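Local coordinates for probable thiosulfate sulfurtransferase (Thermus thermophilus, PDB 2EG4), which probably transfers sulfur from thiosulfate to cyanide and binds a zinc ion, at residues B[5-10]-B[63-68]; B[85-90]-B[111-116]; B[11-16]-B[72-77]; B[79-84]-B[213-218]. One frame throughout, in Å; residues are numbered along the deposited sequence.

Contact 1 of 4, residues B[5-10]-B[63-68]; sequences EDAVLV and PVVLYD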
loop_
_atom_site.group_PDB
_atom_site.type_symbol
_atom_site.label_atom_id
_atom_site.label_comp_id
_atom_site.label_asym_id
_atom_site.label_seq_id
_atom_site.Cartn_x
_atom_site.Cartn_y
_atom_site.Cartn_z
ATOM N N GLU B 5 12.891 13.441 -14.274
ATOM C CA GLU B 5 14.291 13.840 -14.197
ATOM C C GLU B 5 14.860 13.553 -12.809
ATOM O O GLU B 5 14.312 13.998 -11.798
ATOM C CB GLU B 5 14.426 15.335 -14.514
ATOM C CG GLU B 5 14.104 15.705 -15.955
ATOM C CD GLU B 5 15.160 15.223 -16.934
ATOM O OE1 GLU B 5 16.314 15.698 -16.846
ATOM O OE2 GLU B 5 14.840 14.370 -17.789
ATOM N N ASP B 6 15.962 12.809 -12.765
ATOM C CA ASP B 6 16.607 12.459 -11.504
ATOM C C ASP B 6 15.681 11.581 -10.673
ATOM O O ASP B 6 15.513 11.800 -9.475
ATOM C CB ASP B 6 16.953 13.720 -10.705
ATOM C CG ASP B 6 17.738 14.731 -11.516
ATOM O OD1 ASP B 6 18.808 14.367 -12.051
ATOM O OD2 ASP B 6 17.284 15.891 -11.618
ATOM N N ALA B 7 15.074 10.592 -11.315
ATOM C CA ALA B 7 14.172 9.689 -10.620
ATOM C C ALA B 7 14.953 8.565 -9.951
ATOM O O ALA B 7 15.925 8.053 -10.508
ATOM C CB ALA B 7 13.155 9.107 -11.596
ATOM N N VAL B 8 14.525 8.200 -8.746
ATOM C CA VAL B 8 15.146 7.120 -7.991
ATOM C C VAL B 8 14.316 5.867 -8.246
ATOM O O VAL B 8 13.109 5.857 -8.000
ATOM C CB VAL B 8 15.142 7.415 -6.484
ATOM C CG1 VAL B 8 15.850 6.290 -5.737
ATOM C CG2 VAL B 8 15.812 8.750 -6.214
ATOM N N LEU B 9 14.955 4.813 -8.735
ATOM C CA LEU B 9 14.237 3.585 -9.033
ATOM C C LEU B 9 14.225 2.592 -7.876
ATOM O O LEU B 9 15.201 2.465 -7.134
ATOM C CB LEU B 9 14.821 2.919 -10.284
ATOM C CG LEU B 9 14.685 3.699 -11.603
ATOM C CD1 LEU B 9 15.469 4.999 -11.525
ATOM C CD2 LEU B 9 15.199 2.850 -12.756
ATOM N N VAL B 10 13.101 1.899 -7.736
ATOM C CA VAL B 10 12.916 0.900 -6.694
ATOM C C VAL B 10 12.257 -0.336 -7.301
ATOM O O VAL B 10 11.126 -0.280 -7.811
ATOM C CB VAL B 10 12.032 1.438 -5.538
ATOM C CG1 VAL B 10 11.850 0.367 -4.480
ATOM C CG2 VAL B 10 12.665 2.675 -4.922
ATOM N N PRO B 63 11.645 12.611 -7.203
ATOM C CA PRO B 63 10.572 11.645 -7.441
ATOM C C PRO B 63 11.081 10.204 -7.437
ATOM O O PRO B 63 12.178 9.921 -7.919
ATOM C CB PRO B 63 10.057 12.057 -8.811
ATOM C CG PRO B 63 11.339 12.394 -9.517
ATOM C CD PRO B 63 12.123 13.180 -8.477
ATOM N N VAL B 64 10.276 9.299 -6.900
ATOM C CA VAL B 64 10.644 7.888 -6.846
ATOM C C VAL B 64 9.751 7.082 -7.770
ATOM O O VAL B 64 8.537 7.263 -7.769
ATOM C CB VAL B 64 10.471 7.298 -5.429
ATOM C CG1 VAL B 64 10.788 5.810 -5.454
ATOM C CG2 VAL B 64 11.365 8.025 -4.440
ATOM N N VAL B 65 10.352 6.194 -8.552
ATOM C CA VAL B 65 9.597 5.345 -9.452
ATOM C C VAL B 65 9.813 3.889 -9.075
ATOM O O VAL B 65 10.936 3.386 -9.143
ATOM C CB VAL B 65 10.032 5.539 -10.915
ATOM C CG1 VAL B 65 9.298 4.543 -11.806
ATOM C CG2 VAL B 65 9.736 6.970 -11.351
ATOM N N LEU B 66 8.733 3.219 -8.692
ATOM C CA LEU B 66 8.794 1.816 -8.301
ATOM C C LEU B 66 8.291 0.924 -9.431
ATOM O O LEU B 66 7.293 1.234 -10.089
ATOM C CB LEU B 66 7.948 1.576 -7.040
ATOM C CG LEU B 66 8.290 2.372 -5.773
ATOM C CD1 LEU B 66 7.494 3.685 -5.736
ATOM C CD2 LEU B 66 7.938 1.536 -4.538
ATOM N N TYR B 67 8.977 -0.189 -9.665
ATOM C CA TYR B 67 8.547 -1.091 -10.724
ATOM C C TYR B 67 8.482 -2.548 -10.278
ATOM O O TYR B 67 9.140 -2.948 -9.311
ATOM C CB TYR B 67 9.455 -0.938 -11.951
ATOM C CG TYR B 67 10.875 -1.442 -11.787
ATOM C CD1 TYR B 67 11.200 -2.775 -12.056
ATOM C CD2 TYR B 67 11.892 -0.584 -11.383
ATOM C CE1 TYR B 67 12.512 -3.235 -11.933
ATOM C CE2 TYR B 67 13.209 -1.035 -11.250
ATOM C CZ TYR B 67 13.510 -2.356 -11.528
ATOM O OH TYR B 67 14.815 -2.789 -11.396
ATOM N N ASP B 68 7.667 -3.325 -10.983
ATOM C CA ASP B 68 7.463 -4.741 -10.696
ATOM C C ASP B 68 6.846 -5.335 -11.958
ATOM O O ASP B 68 6.676 -4.636 -12.960
ATOM C CB ASP B 68 6.495 -4.910 -9.513
ATOM C CG ASP B 68 6.628 -6.264 -8.825
ATOM O OD1 ASP B 68 6.846 -7.274 -9.525
ATOM O OD2 ASP B 68 6.498 -6.321 -7.582
#
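Val10 overlaps two side chains of the neighbouring strand: its CG2 lies 3.7 Å from CG1 of Val64, and its CB is 3.9 Å from CG of Leu66, which runs alongside and points the same way. The torsion explains this double reach, since CG1 stands anti to the backbone N (chi1 179°) and CG2 is thereby turned back to Val64. On the other face, CB of Ala7 meets CG2 of Val65 at 4.0 Å. Four backbone bonds set the parallel register: Val8 N to Pro63 O (3.0 Å), Val65 N to Val8 O, Val10 N to Val65 O, and Tyr67 N to Val10 O (2.8 Å). The third is the most bent, 149° at the hydrogen. Leu9 puts CB at the edge of the Tyr67 ring, 4.4 Å from CE2, while the hydroxyl of that ring bonds to Leu23 N. With alanine in place of Tyr67, a gap would probably open beside Leu9 CB and Leu23 N would lose the hydroxyl it bonds. Strands 8-11 and 64-67 are the central pair in the four-stranded parallel sheet of the first rhodanese-like domain, flanked by 27-28 and 89-92; Leu66 packs on helix 73-84, and Tyr67 meets Trp96.

Contact 2 of 4, residues B[85-90]-B[111-116]; sequences GGLEVQ and TEVVAK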
loop_
_atom_site.group_PDB
_atom_site.type_symbol
_atom_site.label_atom_id
_atom_site.label_comp_id
_atom_site.label_asym_id
_atom_site.label_seq_id
_atom_site.Cartn_x
_atom_site.Cartn_y
_atom_site.Cartn_z
ATOM N N GLY B 85 5.141 8.532 3.611
ATOM C CA GLY B 85 6.187 9.314 4.249
ATOM C C GLY B 85 6.379 10.688 3.630
ATOM O O GLY B 85 7.169 11.499 4.123
ATOM N N GLY B 86 5.657 10.949 2.548
ATOM C CA GLY B 86 5.759 12.246 1.899
ATOM C C GLY B 86 6.475 12.280 0.562
ATOM O O GLY B 86 6.500 13.328 -0.089
ATOM N N LEU B 87 7.056 11.159 0.141
ATOM C CA LEU B 87 7.758 11.101 -1.139
ATOM C C LEU B 87 6.786 11.090 -2.325
ATOM O O LEU B 87 5.665 10.592 -2.221
ATOM C CB LEU B 87 8.644 9.848 -1.220
ATOM C CG LEU B 87 9.862 9.696 -0.296
ATOM C CD1 LEU B 87 10.526 8.339 -0.530
ATOM C CD2 LEU B 87 10.856 10.821 -0.559
ATOM N N GLU B 88 7.210 11.658 -3.449
ATOM C CA GLU B 88 6.372 11.653 -4.642
ATOM C C GLU B 88 6.715 10.357 -5.362
ATOM O O GLU B 88 7.848 10.162 -5.794
ATOM C CB GLU B 88 6.676 12.866 -5.524
ATOM C CG GLU B 88 6.292 14.195 -4.878
ATOM C CD GLU B 88 4.844 14.223 -4.421
ATOM O OE1 GLU B 88 3.958 13.920 -5.248
ATOM O OE2 GLU B 88 4.590 14.546 -3.240
ATOM N N VAL B 89 5.729 9.477 -5.493
ATOM C CA VAL B 89 5.949 8.174 -6.103
ATOM C C VAL B 89 5.141 7.930 -7.369
ATOM O O VAL B 89 4.151 8.609 -7.627
ATOM C CB VAL B 89 5.617 7.059 -5.090
ATOM C CG1 VAL B 89 6.467 7.223 -3.821
ATOM C CG2 VAL B 89 4.145 7.124 -4.736
ATOM N N GLN B 90 5.559 6.925 -8.135
ATOM C CA GLN B 90 4.915 6.566 -9.390
ATOM C C GLN B 90 5.111 5.066 -9.633
ATOM O O GLN B 90 6.171 4.522 -9.330
ATOM C CB GLN B 90 5.561 7.390 -10.506
ATOM C CG GLN B 90 4.981 7.236 -11.884
ATOM C CD GLN B 90 5.616 8.225 -12.850
ATOM O OE1 GLN B 90 5.645 9.428 -12.582
ATOM N NE2 GLN B 90 6.133 7.725 -13.971
ATOM N N THR B 111 20.811 10.169 2.298
ATOM C CA THR B 111 20.241 11.483 2.033
ATOM C C THR B 111 19.820 12.051 3.383
ATOM O O THR B 111 19.924 11.373 4.400
ATOM C CB THR B 111 19.005 11.395 1.117
ATOM O OG1 THR B 111 17.984 10.620 1.760
ATOM C CG2 THR B 111 19.374 10.741 -0.205
ATOM N N GLU B 112 19.347 13.292 3.397
ATOM C CA GLU B 112 18.933 13.920 4.645
ATOM C C GLU B 112 17.428 14.151 4.708
ATOM O O GLU B 112 16.910 14.649 5.711
ATOM C CB GLU B 112 19.665 15.253 4.827
ATOM C CG GLU B 112 21.176 15.130 4.889
ATOM C CD GLU B 112 21.859 16.469 5.087
ATOM O OE1 GLU B 112 21.653 17.371 4.245
ATOM O OE2 GLU B 112 22.600 16.619 6.083
ATOM N N VAL B 113 16.734 13.788 3.633
ATOM C CA VAL B 113 15.288 13.952 3.557
ATOM C C VAL B 113 14.611 13.423 4.825
ATOM O O VAL B 113 15.027 12.410 5.382
ATOM C CB VAL B 113 14.722 13.215 2.316
ATOM C CG1 VAL B 113 15.043 11.728 2.398
ATOM C CG2 VAL B 113 13.224 13.439 2.216
ATOM N N VAL B 114 13.574 14.122 5.281
ATOM C CA VAL B 114 12.846 13.727 6.487
ATOM C C VAL B 114 11.396 13.377 6.159
ATOM O O VAL B 114 10.727 14.099 5.422
ATOM C CB VAL B 114 12.854 14.858 7.542
ATOM C CG1 VAL B 114 12.108 14.416 8.792
ATOM C CG2 VAL B 114 14.292 15.238 7.880
ATOM N N ALA B 115 10.912 12.274 6.718
ATOM C CA ALA B 115 9.547 11.839 6.464
ATOM C C ALA B 115 8.502 12.658 7.215
ATOM O O ALA B 115 8.732 13.137 8.322
ATOM C CB ALA B 115 9.400 10.360 6.808
ATOM N N LYS B 116 7.345 12.806 6.586
ATOM C CA LYS B 116 6.225 13.549 7.151
ATOM C C LYS B 116 4.980 12.756 6.774
ATOM O O LYS B 116 4.653 12.650 5.596
ATOM C CB LYS B 116 6.176 14.948 6.535
ATOM C CG LYS B 116 4.917 15.746 6.824
ATOM C CD LYS B 116 4.949 17.055 6.047
ATOM C CE LYS B 116 3.657 17.852 6.192
ATOM N NZ LYS B 116 3.694 19.101 5.361
#
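One backbone bond joins the two segments: Lys116 N donates to Gly85 O at 2.8 Å and almost straight (174° at the hydrogen), although the donor stands 39° out of the carbonyl plane. The same oxygen lies 3.4 Å from CA of Ala115 in a CA-H...O contact, and 3.7 Å from its CB. At Gly86 the chain turns with a phi of 108°, and a CB there would run into the carbonyl oxygen of Gly85 and come within 3.3 Å of Lys116 O, so the absence of a side chain matters on both counts. Apolar contact is slight. Leu87 CD2 approaches Val113 CG2 at 4.5 Å, and both residues also rest on Phe55 of helix 41-57, so the pair meets with Phe55 as a shared neighbour. Lys116 carries its extended chain away from the glycines. Helix 41-57 also holds the loop by its polar groups, with Thr52 OG1 bonded to Ala115 N and Gln56 NE2 to Val113 O. Gly86 forms a Schellman motif, the common glycine ending of an alpha-helix; here it ends helix 73-84 ahead of strand 89-92, and the loop running on toward helix 125-130 is pinned to that turn.

Contact 3 of 4, residues B[11-16]-B[72-77]; sequences DTRPRP and TSRLCR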
loop_
_atom_site.group_PDB
_atom_site.type_symbol
_atom_site.label_atom_id
_atom_site.label_comp_id
_atom_site.label_asym_id
_atom_site.label_seq_id
_atom_site.Cartn_x
_atom_site.Cartn_y
_atom_site.Cartn_z
ATOM N N ASP B 11 12.988 -1.446 -7.253
ATOM C CA ASP B 11 12.536 -2.734 -7.767
ATOM C C ASP B 11 11.887 -3.482 -6.594
ATOM O O ASP B 11 12.559 -3.799 -5.608
ATOM C CB ASP B 11 13.752 -3.518 -8.276
ATOM C CG ASP B 11 13.377 -4.742 -9.082
ATOM O OD1 ASP B 11 12.341 -5.383 -8.800
ATOM O OD2 ASP B 11 14.143 -5.083 -10.007
ATOM N N THR B 12 10.593 -3.768 -6.698
ATOM C CA THR B 12 9.875 -4.462 -5.628
ATOM C C THR B 12 9.748 -5.957 -5.871
ATOM O O THR B 12 8.962 -6.636 -5.218
ATOM C CB THR B 12 8.460 -3.884 -5.440
ATOM O OG1 THR B 12 7.693 -4.098 -6.637
ATOM C CG2 THR B 12 8.539 -2.404 -5.143
ATOM N N ARG B 13 10.522 -6.481 -6.812
ATOM C CA ARG B 13 10.462 -7.909 -7.096
ATOM C C ARG B 13 11.345 -8.657 -6.091
ATOM O O ARG B 13 12.119 -8.037 -5.358
ATOM C CB ARG B 13 10.951 -8.178 -8.522
ATOM C CG ARG B 13 10.054 -7.577 -9.605
ATOM C CD ARG B 13 10.680 -7.778 -10.967
ATOM N NE ARG B 13 12.001 -7.160 -10.998
ATOM C CZ ARG B 13 13.026 -7.603 -11.721
ATOM N NH1 ARG B 13 12.888 -8.683 -12.484
ATOM N NH2 ARG B 13 14.184 -6.967 -11.675
ATOM N N PRO B 14 11.218 -9.987 -6.036
ATOM C CA PRO B 14 12.014 -10.811 -5.120
ATOM C C PRO B 14 13.505 -10.636 -5.407
ATOM O O PRO B 14 13.892 -10.261 -6.516
ATOM C CB PRO B 14 11.531 -12.221 -5.431
ATOM C CG PRO B 14 10.102 -12.012 -5.772
ATOM C CD PRO B 14 10.175 -10.800 -6.685
ATOM N N ARG B 15 14.343 -10.913 -4.411
ATOM C CA ARG B 15 15.783 -10.779 -4.587
ATOM C C ARG B 15 16.340 -11.561 -5.784
ATOM O O ARG B 15 17.165 -11.035 -6.532
ATOM C CB ARG B 15 16.517 -11.198 -3.304
ATOM C CG ARG B 15 18.033 -11.256 -3.447
ATOM C CD ARG B 15 18.726 -10.998 -2.118
ATOM N NE ARG B 15 18.701 -9.580 -1.768
ATOM C CZ ARG B 15 19.432 -8.650 -2.375
ATOM N NH1 ARG B 15 20.253 -8.988 -3.365
ATOM N NH2 ARG B 15 19.336 -7.382 -2.000
ATOM N N PRO B 16 15.902 -12.822 -5.987
ATOM C CA PRO B 16 16.406 -13.617 -7.119
ATOM C C PRO B 16 16.209 -12.935 -8.473
ATOM O O PRO B 16 17.056 -13.032 -9.362
ATOM C CB PRO B 16 15.605 -14.911 -7.025
ATOM C CG PRO B 16 15.378 -15.050 -5.555
ATOM C CD PRO B 16 15.002 -13.634 -5.149
ATOM N N THR B 72 1.356 -5.483 -8.700
ATOM C CA THR B 72 1.402 -6.425 -7.589
ATOM C C THR B 72 1.131 -5.803 -6.231
ATOM O O THR B 72 1.316 -4.601 -6.024
ATOM C CB THR B 72 2.772 -7.121 -7.523
ATOM O OG1 THR B 72 3.803 -6.134 -7.412
ATOM C CG2 THR B 72 3.009 -7.940 -8.768
ATOM N N SER B 73 0.702 -6.644 -5.302
ATOM C CA SER B 73 0.425 -6.191 -3.951
ATOM C C SER B 73 1.713 -5.655 -3.334
ATOM O O SER B 73 1.706 -4.612 -2.679
ATOM C CB SER B 73 -0.129 -7.347 -3.108
ATOM O OG SER B 73 -1.374 -7.794 -3.623
ATOM N N ARG B 74 2.825 -6.352 -3.557
ATOM C CA ARG B 74 4.100 -5.903 -2.995
ATOM C C ARG B 74 4.501 -4.542 -3.550
ATOM O O ARG B 74 4.947 -3.668 -2.808
ATOM C CB ARG B 74 5.206 -6.942 -3.244
ATOM C CG ARG B 74 5.605 -7.155 -4.696
ATOM C CD ARG B 74 6.218 -8.547 -4.893
ATOM N NE ARG B 74 6.473 -8.824 -6.305
ATOM C CZ ARG B 74 6.725 -10.028 -6.808
ATOM N NH1 ARG B 74 6.764 -11.092 -6.016
ATOM N NH2 ARG B 74 6.916 -10.167 -8.114
ATOM N N LEU B 75 4.319 -4.352 -4.854
ATOM C CA LEU B 75 4.654 -3.076 -5.478
ATOM C C LEU B 75 3.862 -1.938 -4.847
ATOM O O LEU B 75 4.426 -0.894 -4.511
ATOM C CB LEU B 75 4.346 -3.103 -6.980
ATOM C CG LEU B 75 4.381 -1.717 -7.652
ATOM C CD1 LEU B 75 5.784 -1.145 -7.645
ATOM C CD2 LEU B 75 3.870 -1.832 -9.078
ATOM N N CYS B 76 2.556 -2.148 -4.701
ATOM C CA CYS B 76 1.675 -1.122 -4.140
ATOM C C CYS B 76 1.820 -0.899 -2.632
ATOM O O CYS B 76 1.848 0.235 -2.175
ATOM C CB CYS B 76 0.211 -1.441 -4.474
ATOM S SG CYS B 76 -0.209 -1.377 -6.246
ATOM N N ARG B 77 1.908 -1.954 -1.832
ATOM C CA ARG B 77 2.042 -1.670 -0.405
ATOM C C ARG B 77 3.375 -0.955 -0.184
ATOM O O ARG B 77 3.479 -0.068 0.664
ATOM C CB ARG B 77 1.951 -2.943 0.435
ATOM C CG ARG B 77 2.951 -3.969 0.063
ATOM C CD ARG B 77 2.967 -5.092 1.075
ATOM N NE ARG B 77 3.839 -6.149 0.597
ATOM C CZ ARG B 77 3.434 -7.243 -0.038
ATOM N NH1 ARG B 77 2.140 -7.458 -0.279
ATOM N NH2 ARG B 77 4.343 -8.114 -0.451
#
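Arg74 turns one face of its guanidinium to the CG-CD edge of the Pro14 ring rather than pairing with a charge in segment 11-16. Pro14 CD stands 3.3 Å above the guanidinium plane, displaced toward the rim, and Arg13 CA lies over the same face; the two side chains cross at about a right angle. Arg74 NE is 3.5 Å from Thr12 O, but at an angle too poor for a hydrogen bond, and the carbonyl instead rests 3.4 Å from Arg74 CD. The charge of Arg74 is met by a salt bridge to Asp68 OD2, an oxygen that also bonds to Thr12 OG1 and Thr72 OG1 and so ties both segments together indirectly. Thr12 has OG1 between its backbone N and carbonyl carbon (chi1 63°), which brings the hydroxyl 3.4 Å from Leu75 CA, while CG2 lies 3.9 Å from Leu75 CD1. Each segment is also braced internally. Thr72 OG1 accepts from Leu75 N at 3.2 Å as the N-cap of helix 73-84. Asp11 OD1 takes Arg13 N in an Asx turn, and Arg13 grips both carboxylate oxygens side-on through NE and NH2. Thr12 follows strand 8-11 and leads toward helix 15-20; it and Leu75 both pack on Leu66 of strand 64-67, with Leu75 reaching on to Leu91 of strand 89-92.

Contact 4 of 4, residues B[79-84]-B[213-218]; sequences AFFLGL and NYLGSM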
loop_
_atom_site.group_PDB
_atom_site.type_symbol
_atom_site.label_atom_id
_atom_site.label_comp_id
_atom_site.label_asym_id
_atom_site.label_seq_id
_atom_site.Cartn_x
_atom_site.Cartn_y
_atom_site.Cartn_z
ATOM N N ALA B 79 4.973 1.069 -2.434
ATOM C CA ALA B 79 4.838 2.438 -2.898
ATOM C C ALA B 79 4.001 3.219 -1.882
ATOM O O ALA B 79 4.221 4.423 -1.669
ATOM C CB ALA B 79 4.157 2.464 -4.284
ATOM N N PHE B 80 3.039 2.541 -1.263
ATOM C CA PHE B 80 2.182 3.180 -0.280
ATOM C C PHE B 80 2.984 3.728 0.904
ATOM O O PHE B 80 2.730 4.832 1.369
ATOM C CB PHE B 80 1.124 2.221 0.251
ATOM C CG PHE B 80 0.164 2.868 1.194
ATOM C CD1 PHE B 80 -0.883 3.644 0.716
ATOM C CD2 PHE B 80 0.344 2.766 2.575
ATOM C CE1 PHE B 80 -1.725 4.306 1.593
ATOM C CE2 PHE B 80 -0.498 3.428 3.457
ATOM C CZ PHE B 80 -1.535 4.202 2.968
ATOM N N PHE B 81 3.946 2.954 1.399
ATOM C CA PHE B 81 4.743 3.412 2.530
ATOM C C PHE B 81 5.606 4.618 2.169
ATOM O O PHE B 81 5.659 5.587 2.924
ATOM C CB PHE B 81 5.615 2.271 3.077
ATOM C CG PHE B 81 4.901 1.395 4.071
ATOM C CD1 PHE B 81 4.596 1.874 5.337
ATOM C CD2 PHE B 81 4.485 0.117 3.720
ATOM C CE1 PHE B 81 3.874 1.088 6.243
ATOM C CE2 PHE B 81 3.765 -0.680 4.613
ATOM C CZ PHE B 81 3.458 -0.196 5.871
ATOM N N LEU B 82 6.272 4.563 1.017
ATOM C CA LEU B 82 7.107 5.678 0.578
ATOM C C LEU B 82 6.249 6.935 0.431
ATOM O O LEU B 82 6.603 8.013 0.916
ATOM C CB LEU B 82 7.799 5.335 -0.749
ATOM C CG LEU B 82 9.047 4.437 -0.634
ATOM C CD1 LEU B 82 8.689 3.127 0.036
ATOM C CD2 LEU B 82 9.653 4.183 -1.998
ATOM N N GLY B 83 5.108 6.788 -0.232
ATOM C CA GLY B 83 4.217 7.921 -0.403
ATOM C C GLY B 83 3.675 8.410 0.921
ATOM O O GLY B 83 3.512 9.614 1.129
ATOM N N LEU B 84 3.407 7.479 1.833
ATOM C CA LEU B 84 2.878 7.831 3.144
ATOM C C LEU B 84 3.859 8.731 3.888
ATOM O O LEU B 84 3.454 9.577 4.689
ATOM C CB LEU B 84 2.627 6.569 3.972
ATOM C CG LEU B 84 2.046 6.804 5.362
ATOM C CD1 LEU B 84 0.689 7.470 5.227
ATOM C CD2 LEU B 84 1.919 5.476 6.103
ATOM N N ASN B 213 -6.225 4.309 2.969
ATOM C CA ASN B 213 -5.919 2.915 3.291
ATOM C C ASN B 213 -5.874 2.597 4.780
ATOM O O ASN B 213 -5.097 3.198 5.520
ATOM C CB ASN B 213 -4.575 2.597 2.633
ATOM C CG ASN B 213 -4.204 1.133 2.687
ATOM O OD1 ASN B 213 -3.053 0.780 2.411
ATOM N ND2 ASN B 213 -5.162 0.277 3.003
ATOM N N TYR B 214 -6.718 1.661 5.225
ATOM C CA TYR B 214 -6.689 1.247 6.629
ATOM C C TYR B 214 -5.590 0.163 6.737
ATOM O O TYR B 214 -5.859 -1.032 6.583
ATOM C CB TYR B 214 -8.045 0.672 7.082
ATOM C CG TYR B 214 -8.045 0.128 8.510
ATOM C CD1 TYR B 214 -7.128 0.601 9.467
ATOM C CD2 TYR B 214 -8.966 -0.846 8.912
ATOM C CE1 TYR B 214 -7.123 0.112 10.765
ATOM C CE2 TYR B 214 -8.973 -1.331 10.240
ATOM C CZ TYR B 214 -8.047 -0.859 11.150
ATOM O OH TYR B 214 -7.995 -1.388 12.436
ATOM N N LEU B 215 -4.354 0.583 6.977
ATOM C CA LEU B 215 -3.241 -0.367 7.086
ATOM C C LEU B 215 -3.430 -1.445 8.143
ATOM O O LEU B 215 -3.122 -2.621 7.902
ATOM C CB LEU B 215 -1.930 0.367 7.392
ATOM C CG LEU B 215 -1.021 0.812 6.256
ATOM C CD1 LEU B 215 0.203 1.472 6.877
ATOM C CD2 LEU B 215 -0.610 -0.376 5.389
ATOM N N GLY B 216 -3.901 -1.044 9.328
ATOM C CA GLY B 216 -4.113 -1.995 10.405
ATOM C C GLY B 216 -5.004 -3.123 9.947
ATOM O O GLY B 216 -4.759 -4.298 10.255
ATOM N N SER B 217 -6.061 -2.754 9.228
ATOM C CA SER B 217 -6.970 -3.739 8.669
ATOM C C SER B 217 -7.582 -4.702 9.681
ATOM O O SER B 217 -7.541 -4.445 10.882
ATOM C CB SER B 217 -6.239 -4.477 7.542
ATOM O OG SER B 217 -6.385 -3.773 6.314
ATOM N N MET B 218 -8.211 -5.781 9.207
ATOM C CA MET B 218 -8.862 -6.721 10.118
ATOM C C MET B 218 -7.977 -7.294 11.221
ATOM O O MET B 218 -8.440 -7.537 12.339
ATOM C CB MET B 218 -9.502 -7.890 9.347
ATOM C CG MET B 218 -10.784 -7.554 8.624
ATOM S SD MET B 218 -12.072 -6.775 9.642
ATOM C CE MET B 218 -12.534 -7.985 10.742
#
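The backbones stay well apart, the closest CA atoms, those of Phe80 and Asn213, being 8.9 Å from each other; one segment is a helix, the other a strand end that bends through an inverse gamma turn centred on Tyr214. Side chains fill the interval. Phe80 has CG anti to the backbone N (chi1 -176°), which sends its ring out to the amide of Asn213, whose OD1 sits 3.6 Å above the ring plane, over its centre. Ring and amide planes are 78° apart, and Asn213 CB comes to 3.5 Å from Phe80 CZ. The amide is fixed from its other end, because ND2 bonds to Ser197 OG. Leu215 reaches into the helix surface, with CG 3.9 Å from Phe80 CE2, CD1 3.7 Å from Phe81 CE1 and the same CD1 4.4 Å from Leu84 CD2. Exchanging Phe80 for an alanine is likely to open a gap between the helix and Asn213 and strip Leu215 of part of its packing. At this interface helix 73-84 of the first rhodanese-like domain meets the end of strand 210-213 of the second; helix 197-206 adds Phe201, whose ring meets that of Phe80 edge-to-face, with Ala198 and Phe202.

In the fold
Contact 4 is the buried one, made wholly by side chains, and it joins the two rhodanese-like halves; the other three are partly buried, with contacts 1 and 3 inside the first half. Contact 1 is held mainly by strand pairing, contact 3 by a guanidinium face against a proline edge and hydroxyls gathered at Asp68, and contact 2 by a single backbone bond at a helix end. Helix 73-84 links them: contact 3 uses its start, contact 4 its later turns, and contact 2 the turn that follows. Contacts 1 and 2 meet through neighbouring strands, Val64 N to Glu88 O being 2.8 Å, while Leu66 CD2 packs 3.6 Å from Ala79 CA of contact 4.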